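Local coordinates for YerB protein (Bacillus subtilis, PDB 2PSB) that is of unknown function but is a putative lipoprotein of the cell membrane that interacts with the DNA helicase PcrA, at residues Leu14-Thr19 with Ile70-Met75; Arg30-Val35 with Leu161-Asn166; Ser47-Ala52 with Lys292-Ile297; Asn94-Ile99 with Asn274-Pro279. One frame throughout, in Å; residues are numbered along the deposited sequence.

Interaction 1: residues Leu14-Thr19 with Ile70-Met75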
loop_
_atom_site.group_PDB
_atom_site.type_symbol
_atom_site.label_atom_id
_atom_site.label_comp_id
_atom_site.label_asym_id
_atom_site.label_seq_id
_atom_site.Cartn_x
_atom_site.Cartn_y
_atom_site.Cartn_z
ATOM N N LEU A 14 -3.839 12.431 21.638
ATOM C CA LEU A 14 -4.538 12.318 20.364
ATOM C C LEU A 14 -4.269 11.020 19.590
ATOM O O LEU A 14 -3.359 10.261 19.924
ATOM C CB LEU A 14 -4.212 13.543 19.507
ATOM C CG LEU A 14 -2.802 14.119 19.653
ATOM C CD1 LEU A 14 -1.798 13.188 18.999
ATOM C CD2 LEU A 14 -2.746 15.498 19.013
ATOM N N LYS A 15 -5.081 10.768 18.563
ATOM C CA LYS A 15 -4.960 9.562 17.746
ATOM C C LYS A 15 -4.315 9.826 16.385
ATOM O O LYS A 15 -4.313 10.953 15.900
ATOM C CB LYS A 15 -6.342 8.939 17.518
ATOM C CG LYS A 15 -7.060 8.481 18.777
ATOM C CD LYS A 15 -8.465 7.996 18.442
ATOM C CE LYS A 15 -9.235 7.600 19.688
ATOM N NZ LYS A 15 -8.587 6.474 20.405
ATOM N N ALA A 16 -3.767 8.778 15.774
ATOM C CA ALA A 16 -3.144 8.911 14.463
ATOM C C ALA A 16 -4.238 8.802 13.398
ATOM O O ALA A 16 -5.124 7.950 13.486
ATOM C CB ALA A 16 -2.095 7.833 14.264
ATOM N N PRO A 17 -4.186 9.674 12.380
ATOM C CA PRO A 17 -5.141 9.743 11.269
ATOM C C PRO A 17 -5.366 8.437 10.512
ATOM O O PRO A 17 -6.495 8.042 10.244
ATOM C CB PRO A 17 -4.532 10.803 10.343
ATOM C CG PRO A 17 -3.589 11.565 11.217
ATOM C CD PRO A 17 -3.022 10.531 12.113
ATOM N N LEU A 18 -4.275 7.771 10.168
ATOM C CA LEU A 18 -4.360 6.557 9.378
ATOM C C LEU A 18 -4.388 5.238 10.129
ATOM O O LEU A 18 -4.481 4.176 9.510
ATOM C CB LEU A 18 -3.224 6.571 8.356
ATOM C CG LEU A 18 -3.185 7.890 7.561
ATOM C CD1 LEU A 18 -2.221 7.758 6.397
ATOM C CD2 LEU A 18 -4.592 8.249 7.055
ATOM N N THR A 19 -4.346 5.297 11.454
ATOM C CA THR A 19 -4.366 4.077 12.247
ATOM C C THR A 19 -5.433 4.099 13.341
ATOM O O THR A 19 -5.942 3.051 13.750
ATOM C CB THR A 19 -3.003 3.835 12.892
ATOM O OG1 THR A 19 -2.940 2.492 13.373
ATOM C CG2 THR A 19 -2.803 4.781 14.053
ATOM N N ILE A 70 1.978 3.376 2.752
ATOM C CA ILE A 70 1.755 4.714 3.263
ATOM C C ILE A 70 2.098 4.798 4.741
ATOM O O ILE A 70 1.472 4.141 5.580
ATOM C CB ILE A 70 0.282 5.128 3.024
ATOM C CG1 ILE A 70 -0.039 4.977 1.531
ATOM C CG2 ILE A 70 0.026 6.550 3.528
ATOM C CD1 ILE A 70 -1.408 5.485 1.150
ATOM N N PHE A 71 3.118 5.608 5.034
ATOM C CA PHE A 71 3.609 5.835 6.392
ATOM C C PHE A 71 3.165 7.205 6.885
ATOM O O PHE A 71 3.138 8.174 6.122
ATOM C CB PHE A 71 5.138 5.795 6.442
ATOM C CG PHE A 71 5.746 4.574 5.822
ATOM C CD1 PHE A 71 5.894 4.479 4.442
ATOM C CD2 PHE A 71 6.181 3.523 6.619
ATOM C CE1 PHE A 71 6.472 3.363 3.871
ATOM C CE2 PHE A 71 6.763 2.403 6.062
ATOM C CZ PHE A 71 6.909 2.316 4.687
ATOM N N GLN A 72 2.824 7.279 8.166
ATOM C CA GLN A 72 2.399 8.528 8.786
ATOM C C GLN A 72 2.626 8.452 10.290
ATOM O O GLN A 72 3.352 9.274 10.842
ATOM C CB GLN A 72 0.926 8.799 8.490
ATOM C CG GLN A 72 0.444 10.204 8.829
ATOM C CD GLN A 72 0.431 10.500 10.323
ATOM O OE1 GLN A 72 -0.049 9.699 11.127
ATOM N NE2 GLN A 72 0.938 11.667 10.698
ATOM N N SER A 73 2.023 7.460 10.948
ATOM C CA SER A 73 2.168 7.313 12.403
ATOM C C SER A 73 3.508 6.712 12.786
ATOM O O SER A 73 3.920 6.785 13.943
ATOM C CB SER A 73 1.078 6.414 12.979
ATOM O OG SER A 73 1.462 5.057 12.843
ATOM N N GLN A 74 4.161 6.083 11.818
ATOM C CA GLN A 74 5.456 5.452 12.043
ATOM C C GLN A 74 6.307 5.595 10.803
ATOM O O GLN A 74 5.917 5.156 9.721
ATOM C CB GLN A 74 5.311 3.958 12.341
ATOM C CG GLN A 74 4.714 3.610 13.683
ATOM C CD GLN A 74 4.815 2.124 13.965
ATOM O OE1 GLN A 74 4.354 1.297 13.176
ATOM N NE2 GLN A 74 5.427 1.775 15.090
HETATM N N MSE A 75 7.475 6.205 10.958
HETATM C CA MSE A 75 8.377 6.388 9.836
HETATM C C MSE A 75 9.394 5.261 9.858
HETATM O O MSE A 75 9.864 4.864 10.920
HETATM C CB MSE A 75 9.080 7.744 9.926
HETATM C CG MSE A 75 8.183 8.930 9.624
HETATM SE SE MSE A 75 7.344 8.835 7.874
HETATM C CE MSE A 75 5.560 9.382 8.346
HETATM O O HOH W 1 -1.453 7.535 11.046
#
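L18 and I70 carry the apolar core of this contact: CD1 of L18 rests 3.8 Å from CG2 of I70, and the same methyl comes within 3.9 Å of CB of Q72. The leucine crosses both side chains at about a right angle, so one branch is shared between two neighbours. Further methyl packing comes from A16, whose CB sits 3.7 Å from CB of S73, with CG2 of T19 more loosely placed beside the same serine carbon. I54, L168 and F96 also lie against L18.

The polar part is indirect, for no direct hydrogen bond joins 14-19 to 70-75. A water takes the N-H of L18 (N to water O 3.0 Å) and donates to OE1 of Q72 (water O to OE1 2.6 Å). That amide reaches the water because CG of Q72 stands anti to the backbone N (chi1 -168°) and the chain then bends at chi2 (-68°), turning the amide toward the proline. OE1 also abuts CD of P17 at 3.2 Å, next to the ring nitrogen. At the other end of the amide, NE2 bonds to the carbonyl O of V27, while OG of S73 is held by D53.

Strand 65-71 ends here, and the irregular N-terminal segment passes over the loop that follows it. The chemistry is therefore divided: aliphatic carbons make most of the direct contacts between the segments, and a buried glutamine, gripped at both ends of its amide, uses a bound water to satisfy a backbone N-H that has no direct partner across the contact.

Interaction 2: residues Arg30-Val35 with Leu161-Asn166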
loop_
_atom_site.group_PDB
_atom_site.type_symbol
_atom_site.label_atom_id
_atom_site.label_comp_id
_atom_site.label_asym_id
_atom_site.label_seq_id
_atom_site.Cartn_x
_atom_site.Cartn_y
_atom_site.Cartn_z
ATOM N N ARG A 30 2.938 15.241 10.977
ATOM C CA ARG A 30 3.847 14.581 10.055
ATOM C C ARG A 30 3.127 14.198 8.763
ATOM O O ARG A 30 2.197 13.389 8.768
ATOM C CB ARG A 30 4.459 13.342 10.696
ATOM C CG ARG A 30 5.609 12.772 9.899
ATOM C CD ARG A 30 6.484 11.896 10.779
ATOM N NE ARG A 30 5.703 10.837 11.398
ATOM C CZ ARG A 30 6.139 10.078 12.392
ATOM N NH1 ARG A 30 7.362 10.262 12.884
ATOM N NH2 ARG A 30 5.351 9.142 12.902
ATOM N N ARG A 31 3.553 14.806 7.663
ATOM C CA ARG A 31 2.960 14.542 6.361
ATOM C C ARG A 31 3.157 13.088 5.939
ATOM O O ARG A 31 4.229 12.518 6.127
ATOM C CB ARG A 31 3.588 15.459 5.314
ATOM C CG ARG A 31 2.953 15.348 3.960
ATOM C CD ARG A 31 3.527 16.355 3.010
ATOM N NE ARG A 31 2.886 16.280 1.701
ATOM C CZ ARG A 31 3.275 16.976 0.643
ATOM N NH1 ARG A 31 4.306 17.798 0.745
ATOM N NH2 ARG A 31 2.633 16.851 -0.511
ATOM N N PRO A 32 2.113 12.469 5.364
ATOM C CA PRO A 32 2.210 11.078 4.918
ATOM C C PRO A 32 3.268 10.910 3.829
ATOM O O PRO A 32 3.467 11.802 2.996
ATOM C CB PRO A 32 0.803 10.788 4.385
ATOM C CG PRO A 32 -0.066 11.673 5.223
ATOM C CD PRO A 32 0.730 12.962 5.231
ATOM N N VAL A 33 3.951 9.768 3.859
ATOM C CA VAL A 33 4.958 9.417 2.862
ATOM C C VAL A 33 4.480 8.097 2.241
ATOM O O VAL A 33 4.330 7.093 2.939
ATOM C CB VAL A 33 6.365 9.229 3.510
ATOM C CG1 VAL A 33 7.378 8.764 2.464
ATOM C CG2 VAL A 33 6.843 10.557 4.114
ATOM N N ALA A 34 4.212 8.126 0.937
ATOM C CA ALA A 34 3.742 6.954 0.188
ATOM C C ALA A 34 4.857 6.413 -0.706
ATOM O O ALA A 34 5.263 7.063 -1.664
ATOM C CB ALA A 34 2.527 7.324 -0.673
ATOM N N VAL A 35 5.332 5.210 -0.403
ATOM C CA VAL A 35 6.411 4.605 -1.171
ATOM C C VAL A 35 5.955 3.437 -2.046
ATOM O O VAL A 35 5.247 2.531 -1.590
ATOM C CB VAL A 35 7.533 4.082 -0.237
ATOM C CG1 VAL A 35 8.734 3.676 -1.055
ATOM C CG2 VAL A 35 7.896 5.121 0.809
ATOM N N LEU A 161 7.015 19.097 4.942
ATOM C CA LEU A 161 7.105 17.833 5.663
ATOM C C LEU A 161 6.040 17.726 6.736
ATOM O O LEU A 161 5.816 16.662 7.296
ATOM C CB LEU A 161 8.489 17.692 6.306
ATOM C CG LEU A 161 9.671 17.418 5.372
ATOM C CD1 LEU A 161 10.984 17.628 6.107
ATOM C CD2 LEU A 161 9.569 15.988 4.852
ATOM N N LYS A 162 5.389 18.841 7.027
ATOM C CA LYS A 162 4.353 18.849 8.041
ATOM C C LYS A 162 3.047 19.345 7.492
ATOM O O LYS A 162 2.996 20.345 6.798
ATOM C CB LYS A 162 4.753 19.719 9.239
ATOM C CG LYS A 162 5.758 19.061 10.164
ATOM C CD LYS A 162 5.882 19.816 11.475
ATOM C CE LYS A 162 6.934 19.179 12.369
ATOM N NZ LYS A 162 6.633 17.749 12.685
ATOM N N GLN A 163 1.990 18.610 7.797
ATOM C CA GLN A 163 0.641 18.966 7.390
ATOM C C GLN A 163 -0.284 18.007 8.108
ATOM O O GLN A 163 0.126 16.920 8.512
ATOM C CB GLN A 163 0.448 18.845 5.873
ATOM C CG GLN A 163 0.508 17.442 5.321
ATOM C CD GLN A 163 -0.055 17.353 3.909
ATOM O OE1 GLN A 163 0.278 18.170 3.037
ATOM N NE2 GLN A 163 -0.905 16.347 3.670
ATOM N N GLU A 164 -1.525 18.424 8.298
ATOM C CA GLU A 164 -2.493 17.574 8.959
ATOM C C GLU A 164 -3.309 16.898 7.870
ATOM O O GLU A 164 -3.660 17.527 6.871
ATOM C CB GLU A 164 -3.393 18.413 9.869
ATOM C CG GLU A 164 -2.627 19.151 10.958
ATOM C CD GLU A 164 -3.452 20.228 11.645
ATOM O OE1 GLU A 164 -4.481 19.891 12.271
ATOM O OE2 GLU A 164 -3.068 21.415 11.552
ATOM N N THR A 165 -3.596 15.616 8.052
ATOM C CA THR A 165 -4.376 14.889 7.066
ATOM C C THR A 165 -5.688 14.431 7.703
ATOM O O THR A 165 -5.723 14.064 8.884
ATOM C CB THR A 165 -3.568 13.682 6.488
ATOM O OG1 THR A 165 -4.118 12.450 6.954
ATOM C CG2 THR A 165 -2.106 13.765 6.915
ATOM N N ASN A 166 -6.775 14.494 6.935
ATOM C CA ASN A 166 -8.074 14.080 7.453
ATOM C C ASN A 166 -8.014 12.590 7.771
ATOM O O ASN A 166 -7.687 11.768 6.908
ATOM C CB ASN A 166 -9.186 14.365 6.439
ATOM C CG ASN A 166 -10.573 14.305 7.067
ATOM O OD1 ASN A 166 -10.857 15.022 8.030
ATOM N ND2 ASN A 166 -11.439 13.444 6.533
HETATM O O HOH W 2 6.872 13.815 6.876
#
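A single beta bridge between R30 and K162 joins the lead-in of strand 33-37 to the long loop after helix 147-157. Its hydrogen bond runs from N of R31 to O of L161, 2.9 Å long and nearly straight (163° at the hydrogen), with the donor standing above the carbonyl plane. The same carbonyl accepts from a water, 3.1 Å from O of L161, and that water also donates to O of R31 at 3.0 Å. L161 O is thus held twice, and the water ties it to the carbonyl of R31 itself.

Beyond the backbone, the R31 side chain runs out straight, CG anti to its N (chi1 -175°), and its aliphatic part passes obliquely over Q163. CG of R31 touches CG of Q163 at 3.5 Å, and the end of the Q163 side chain lies over one face of the guanidinium, near NE. D119 forms a salt bridge with NH2 of R31, while NE and NH1 bond to the carbonyls of D97 and K160; these three partners probably fix the rotation of the guanidinium, which lies nearly parallel to the amide, the two planes only 12° apart.

Farther along, CG2 of T165 presses on the CG-CD bond of the P32 ring, 3.4 Å from CG and equally close to CD, tighter than ordinary carbon contact.

The arrangement is that of an isolated beta bridge just before a strand: loop 161-166 is joined to the entrance of strand 33-37, which then runs between strands 65-71 and 99-102.

Interaction 3: residues Ser47-Ala52 with Lys292-Ile297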
loop_
_atom_site.group_PDB
_atom_site.type_symbol
_atom_site.label_atom_id
_atom_site.label_comp_id
_atom_site.label_asym_id
_atom_site.label_seq_id
_atom_site.Cartn_x
_atom_site.Cartn_y
_atom_site.Cartn_z
ATOM N N SER A 47 11.733 -3.967 3.148
ATOM C CA SER A 47 12.096 -3.236 4.359
ATOM C C SER A 47 11.080 -2.140 4.702
ATOM O O SER A 47 10.644 -1.389 3.818
ATOM C CB SER A 47 13.473 -2.592 4.194
ATOM O OG SER A 47 14.492 -3.575 4.082
ATOM N N GLY A 48 10.700 -2.075 5.980
ATOM C CA GLY A 48 9.777 -1.053 6.455
ATOM C C GLY A 48 8.270 -1.259 6.389
ATOM O O GLY A 48 7.525 -0.391 6.838
ATOM N N LEU A 49 7.800 -2.381 5.853
ATOM C CA LEU A 49 6.349 -2.596 5.768
ATOM C C LEU A 49 5.635 -2.768 7.112
ATOM O O LEU A 49 4.407 -2.659 7.173
ATOM C CB LEU A 49 6.017 -3.786 4.851
ATOM C CG LEU A 49 6.289 -3.586 3.356
ATOM C CD1 LEU A 49 5.631 -4.700 2.548
ATOM C CD2 LEU A 49 5.746 -2.227 2.908
ATOM N N SER A 50 6.382 -3.023 8.186
ATOM C CA SER A 50 5.756 -3.177 9.502
ATOM C C SER A 50 5.466 -1.820 10.143
ATOM O O SER A 50 4.732 -1.733 11.133
ATOM C CB SER A 50 6.640 -3.998 10.440
ATOM O OG SER A 50 7.903 -3.393 10.639
ATOM N N LYS A 51 6.044 -0.764 9.576
ATOM C CA LYS A 51 5.839 0.584 10.087
ATOM C C LYS A 51 4.765 1.330 9.294
ATOM O O LYS A 51 4.360 2.424 9.688
ATOM C CB LYS A 51 7.140 1.390 10.031
ATOM C CG LYS A 51 8.300 0.801 10.804
ATOM C CD LYS A 51 7.997 0.682 12.271
ATOM C CE LYS A 51 9.110 -0.075 12.994
ATOM N NZ LYS A 51 9.292 -1.481 12.504
ATOM N N ALA A 52 4.307 0.753 8.186
ATOM C CA ALA A 52 3.294 1.404 7.344
ATOM C C ALA A 52 1.890 1.298 7.923
ATOM O O ALA A 52 1.483 0.238 8.407
ATOM C CB ALA A 52 3.317 0.807 5.919
ATOM N N LYS A 292 -3.216 -1.329 11.639
ATOM C CA LYS A 292 -2.771 -1.383 10.260
ATOM C C LYS A 292 -3.822 -1.978 9.325
ATOM O O LYS A 292 -4.587 -2.880 9.704
ATOM C CB LYS A 292 -1.474 -2.186 10.150
ATOM C CG LYS A 292 -0.196 -1.381 10.402
ATOM C CD LYS A 292 -0.026 -0.975 11.850
ATOM C CE LYS A 292 1.355 -0.347 12.109
ATOM N NZ LYS A 292 1.529 1.042 11.559
ATOM N N THR A 293 -3.851 -1.456 8.103
ATOM C CA THR A 293 -4.796 -1.910 7.081
ATOM C C THR A 293 -4.096 -2.284 5.785
ATOM O O THR A 293 -3.234 -1.556 5.294
ATOM C CB THR A 293 -5.854 -0.828 6.748
ATOM O OG1 THR A 293 -6.659 -0.575 7.899
ATOM C CG2 THR A 293 -6.760 -1.283 5.591
ATOM N N TRP A 294 -4.466 -3.437 5.246
ATOM C CA TRP A 294 -3.923 -3.906 3.979
ATOM C C TRP A 294 -5.048 -3.972 2.963
ATOM O O TRP A 294 -6.055 -4.652 3.178
ATOM C CB TRP A 294 -3.297 -5.279 4.113
ATOM C CG TRP A 294 -1.818 -5.235 4.283
ATOM C CD1 TRP A 294 -1.133 -4.802 5.387
ATOM C CD2 TRP A 294 -0.830 -5.701 3.355
ATOM N NE1 TRP A 294 0.214 -4.983 5.208
ATOM C CE2 TRP A 294 0.431 -5.530 3.970
ATOM C CE3 TRP A 294 -0.886 -6.245 2.064
ATOM C CZ2 TRP A 294 1.631 -5.888 3.343
ATOM C CZ3 TRP A 294 0.303 -6.599 1.437
ATOM C CH2 TRP A 294 1.548 -6.418 2.077
ATOM N N ILE A 295 -4.868 -3.256 1.862
ATOM C CA ILE A 295 -5.855 -3.207 0.791
ATOM C C ILE A 295 -5.356 -3.981 -0.415
ATOM O O ILE A 295 -4.241 -3.752 -0.909
ATOM C CB ILE A 295 -6.151 -1.744 0.358
ATOM C CG1 ILE A 295 -6.630 -0.934 1.565
ATOM C CG2 ILE A 295 -7.201 -1.725 -0.761
ATOM C CD1 ILE A 295 -7.144 0.418 1.236
ATOM N N ASN A 296 -6.185 -4.911 -0.874
ATOM C CA ASN A 296 -5.870 -5.718 -2.043
ATOM C C ASN A 296 -6.803 -5.397 -3.181
ATOM O O ASN A 296 -7.996 -5.685 -3.110
ATOM C CB ASN A 296 -6.002 -7.200 -1.726
ATOM C CG ASN A 296 -4.724 -7.792 -1.250
ATOM O OD1 ASN A 296 -3.850 -8.123 -2.050
ATOM N ND2 ASN A 296 -4.587 -7.920 0.053
ATOM N N ILE A 297 -6.275 -4.787 -4.230
ATOM C CA ILE A 297 -7.107 -4.474 -5.371
ATOM C C ILE A 297 -7.049 -5.656 -6.343
ATOM O O ILE A 297 -5.969 -6.151 -6.693
ATOM C CB ILE A 297 -6.636 -3.176 -6.046
ATOM C CG1 ILE A 297 -6.998 -1.988 -5.145
ATOM C CG2 ILE A 297 -7.277 -3.034 -7.443
ATOM C CD1 ILE A 297 -6.203 -0.713 -5.438
#
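NZ of K292 is gripped by three groups: it forms a salt bridge with D53, a weak hydrogen bond of 3.3 Å to O of A52 and another weak one to Q74. The lysine curls to reach them, its chain bent at chi2 (70°) and again at chi4 (73°). As a result it wraps round the A52 carbonyl, whose O lies 3.1 Å from CG of K292, and CE comes to 3.8 Å from O of S50. An alanine here would probably cost D53 its lysine partner, leaving it the S73 hydroxyl, and A52 O its weak bond.

The other point of contact is apolar. CD1 of L49 approaches CZ2 of W294 at 4.2 Å, meeting the indole obliquely, while F67 sets its ring edge-to-face with the same tryptophan.

The loop holds its own shape through a type I turn from G48 to K51, in which N of K51 bonds to O of G48 at 3.1 Å. G48 enters it with phi of 87°, where a side chain would jam against the preceding carbonyl. NZ of K51 adds a bond to OG of S50, 3.0 Å away, and D219 holds the same hydroxyl.

K292 directly precedes strand 293-298, and A52 is two residues before strand 54-59; the two strands run parallel as neighbours. The contact is thus typical of the start of a parallel strand pair, joining parts assigned to the N-terminal and C-terminal DUF3048 domains.

Interaction 4: residues Asn94-Ile99 with Asn274-Pro279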
loop_
_atom_site.group_PDB
_atom_site.type_symbol
_atom_site.label_atom_id
_atom_site.label_comp_id
_atom_site.label_asym_id
_atom_site.label_seq_id
_atom_site.Cartn_x
_atom_site.Cartn_y
_atom_site.Cartn_z
ATOM N N ASN A 94 -2.268 10.290 -3.493
ATOM C CA ASN A 94 -2.941 11.577 -3.367
ATOM C C ASN A 94 -4.114 11.586 -2.404
ATOM O O ASN A 94 -4.514 12.640 -1.920
ATOM C CB ASN A 94 -3.395 12.058 -4.750
ATOM C CG ASN A 94 -2.281 12.728 -5.528
ATOM O OD1 ASN A 94 -2.397 12.947 -6.731
ATOM N ND2 ASN A 94 -1.200 13.067 -4.842
ATOM N N GLY A 95 -4.676 10.418 -2.124
ATOM C CA GLY A 95 -5.788 10.373 -1.198
ATOM C C GLY A 95 -5.377 10.987 0.125
ATOM O O GLY A 95 -6.226 11.355 0.934
ATOM N N PHE A 96 -4.067 11.103 0.335
ATOM C CA PHE A 96 -3.515 11.673 1.552
ATOM C C PHE A 96 -2.507 12.788 1.262
ATOM O O PHE A 96 -1.805 13.230 2.163
ATOM C CB PHE A 96 -2.843 10.569 2.376
ATOM C CG PHE A 96 -3.693 9.342 2.544
ATOM C CD1 PHE A 96 -3.764 8.386 1.536
ATOM C CD2 PHE A 96 -4.469 9.168 3.685
ATOM C CE1 PHE A 96 -4.605 7.267 1.665
ATOM C CE2 PHE A 96 -5.309 8.057 3.820
ATOM C CZ PHE A 96 -5.376 7.112 2.811
ATOM N N ASP A 97 -2.441 13.220 0.001
ATOM C CA ASP A 97 -1.524 14.283 -0.432
ATOM C C ASP A 97 -0.114 13.968 0.055
ATOM O O ASP A 97 0.652 14.850 0.460
ATOM C CB ASP A 97 -1.997 15.639 0.115
ATOM C CG ASP A 97 -1.250 16.817 -0.499
ATOM O OD1 ASP A 97 -1.107 16.844 -1.742
ATOM O OD2 ASP A 97 -0.818 17.717 0.257
ATOM N N SER A 98 0.223 12.689 0.004
ATOM C CA SER A 98 1.512 12.218 0.470
ATOM C C SER A 98 2.660 12.499 -0.474
ATOM O O SER A 98 2.476 12.659 -1.684
ATOM C CB SER A 98 1.472 10.705 0.721
ATOM O OG SER A 98 0.186 10.147 0.464
ATOM N N ILE A 99 3.850 12.574 0.108
ATOM C CA ILE A 99 5.067 12.751 -0.659
ATOM C C ILE A 99 5.192 11.389 -1.344
ATOM O O ILE A 99 5.247 10.351 -0.677
ATOM C CB ILE A 99 6.266 12.995 0.273
ATOM C CG1 ILE A 99 6.180 14.411 0.844
ATOM C CG2 ILE A 99 7.579 12.759 -0.469
ATOM C CD1 ILE A 99 7.094 14.658 2.036
ATOM N N ASN A 274 -13.007 11.788 -2.026
ATOM C CA ASN A 274 -11.825 12.623 -1.896
ATOM C C ASN A 274 -10.516 11.860 -2.080
ATOM O O ASN A 274 -9.629 11.938 -1.234
ATOM C CB ASN A 274 -11.830 13.332 -0.544
ATOM C CG ASN A 274 -13.014 14.261 -0.389
ATOM O OD1 ASN A 274 -13.347 15.014 -1.307
ATOM N ND2 ASN A 274 -13.651 14.225 0.778
ATOM N N GLY A 275 -10.417 11.119 -3.185
ATOM C CA GLY A 275 -9.218 10.359 -3.496
ATOM C C GLY A 275 -8.990 9.092 -2.696
ATOM O O GLY A 275 -7.927 8.475 -2.789
ATOM N N ARG A 276 -9.970 8.692 -1.897
ATOM C CA ARG A 276 -9.811 7.486 -1.098
ATOM C C ARG A 276 -10.881 6.464 -1.456
ATOM O O ARG A 276 -11.994 6.826 -1.828
ATOM C CB ARG A 276 -9.897 7.821 0.394
ATOM C CG ARG A 276 -8.865 8.846 0.866
ATOM C CD ARG A 276 -9.059 9.201 2.345
ATOM N NE ARG A 276 -8.128 10.247 2.779
ATOM C CZ ARG A 276 -8.033 10.712 4.018
ATOM N NH1 ARG A 276 -8.815 10.238 4.980
ATOM N NH2 ARG A 276 -7.143 11.648 4.295
ATOM N N ILE A 277 -10.522 5.189 -1.353
ATOM C CA ILE A 277 -11.441 4.100 -1.633
ATOM C C ILE A 277 -12.152 3.817 -0.319
ATOM O O ILE A 277 -11.566 3.305 0.629
ATOM C CB ILE A 277 -10.669 2.865 -2.136
ATOM C CG1 ILE A 277 -9.929 3.244 -3.422
ATOM C CG2 ILE A 277 -11.617 1.701 -2.364
ATOM C CD1 ILE A 277 -8.949 2.199 -3.913
ATOM N N VAL A 278 -13.424 4.179 -0.265
ATOM C CA VAL A 278 -14.198 4.001 0.950
ATOM C C VAL A 278 -15.178 2.847 0.897
ATOM O O VAL A 278 -16.023 2.794 0.016
ATOM C CB VAL A 278 -14.995 5.286 1.273
ATOM C CG1 VAL A 278 -15.633 5.179 2.645
ATOM C CG2 VAL A 278 -14.090 6.496 1.174
ATOM N N PRO A 279 -15.076 1.902 1.848
ATOM C CA PRO A 279 -16.002 0.762 1.868
ATOM C C PRO A 279 -17.356 1.291 2.357
ATOM O O PRO A 279 -17.428 1.967 3.385
ATOM C CB PRO A 279 -15.354 -0.194 2.867
ATOM C CG PRO A 279 -14.677 0.765 3.847
ATOM C CD PRO A 279 -14.085 1.812 2.939
#
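R276 grips the backbone of G95: its NE donates to O of G95 over 2.9 Å, almost linearly (174° at the hydrogen). The oxygen lies at the guanidinium edge, in its plane, although the donor stands above the plane of the carbonyl. F96, the next residue, lays its ring over one face of the same guanidinium. The two planes are 17° apart, with CD2 of F96 3.7 Å from NH2 of R276. CE2 lies 3.7 Å above the guanidinium plane, offset toward its rim.

Under the arginine the backbones close in on two glycines, CA of G95 being 3.3 Å from O of G275. A side chain on G95 would run into that carbonyl, and one on G275, whose phi is positive (75°), would be tight against G95.

Next come the groups that position these. The arginine chain is extended from CG to NE and touches L168, and N166 accepts from NH2 with its carbonyl, which together with the G95 bond probably fixes the rotation of the guanidinium. A lysine in its place would lack the flat group and is likely to leave the F96 face without its partner and one of the two carbonyls unmatched. G95 is presented by a type I turn from N94 to D97, closed by N of D97 and O of N94 at 2.9 Å.

The turn links helix 87-94 to strand 99-102, and across the contact N274 and G275 connect the antiparallel strands 264-273 and 276-281.

In the fold
Interactions 1 and 2 are closest, their centres about 9 Å apart, on the neighbouring antiparallel strands 65-71 and 33-37; the guanidinium of R30 bonds to O of Q72 between them. Interaction 4, its centre about 11 Å from that of interaction 2, is in direct contact with it, since segment 94-99 leads into strand 99-102, the parallel neighbour of 33-37; it also touches interaction 1. Interaction 3 lies about 12 Å from interaction 1 and about 16 Å from interaction 2, centre to centre. Along the chain, 1, 2 and 3 interleave; 4 opens after 1 has closed, interleaves with 2 and lies wholly between the two segments of 3. Interactions 3 and 4 bring the N-terminal and C-terminal DUF3048 regions together, consistent with two closely integrated halves.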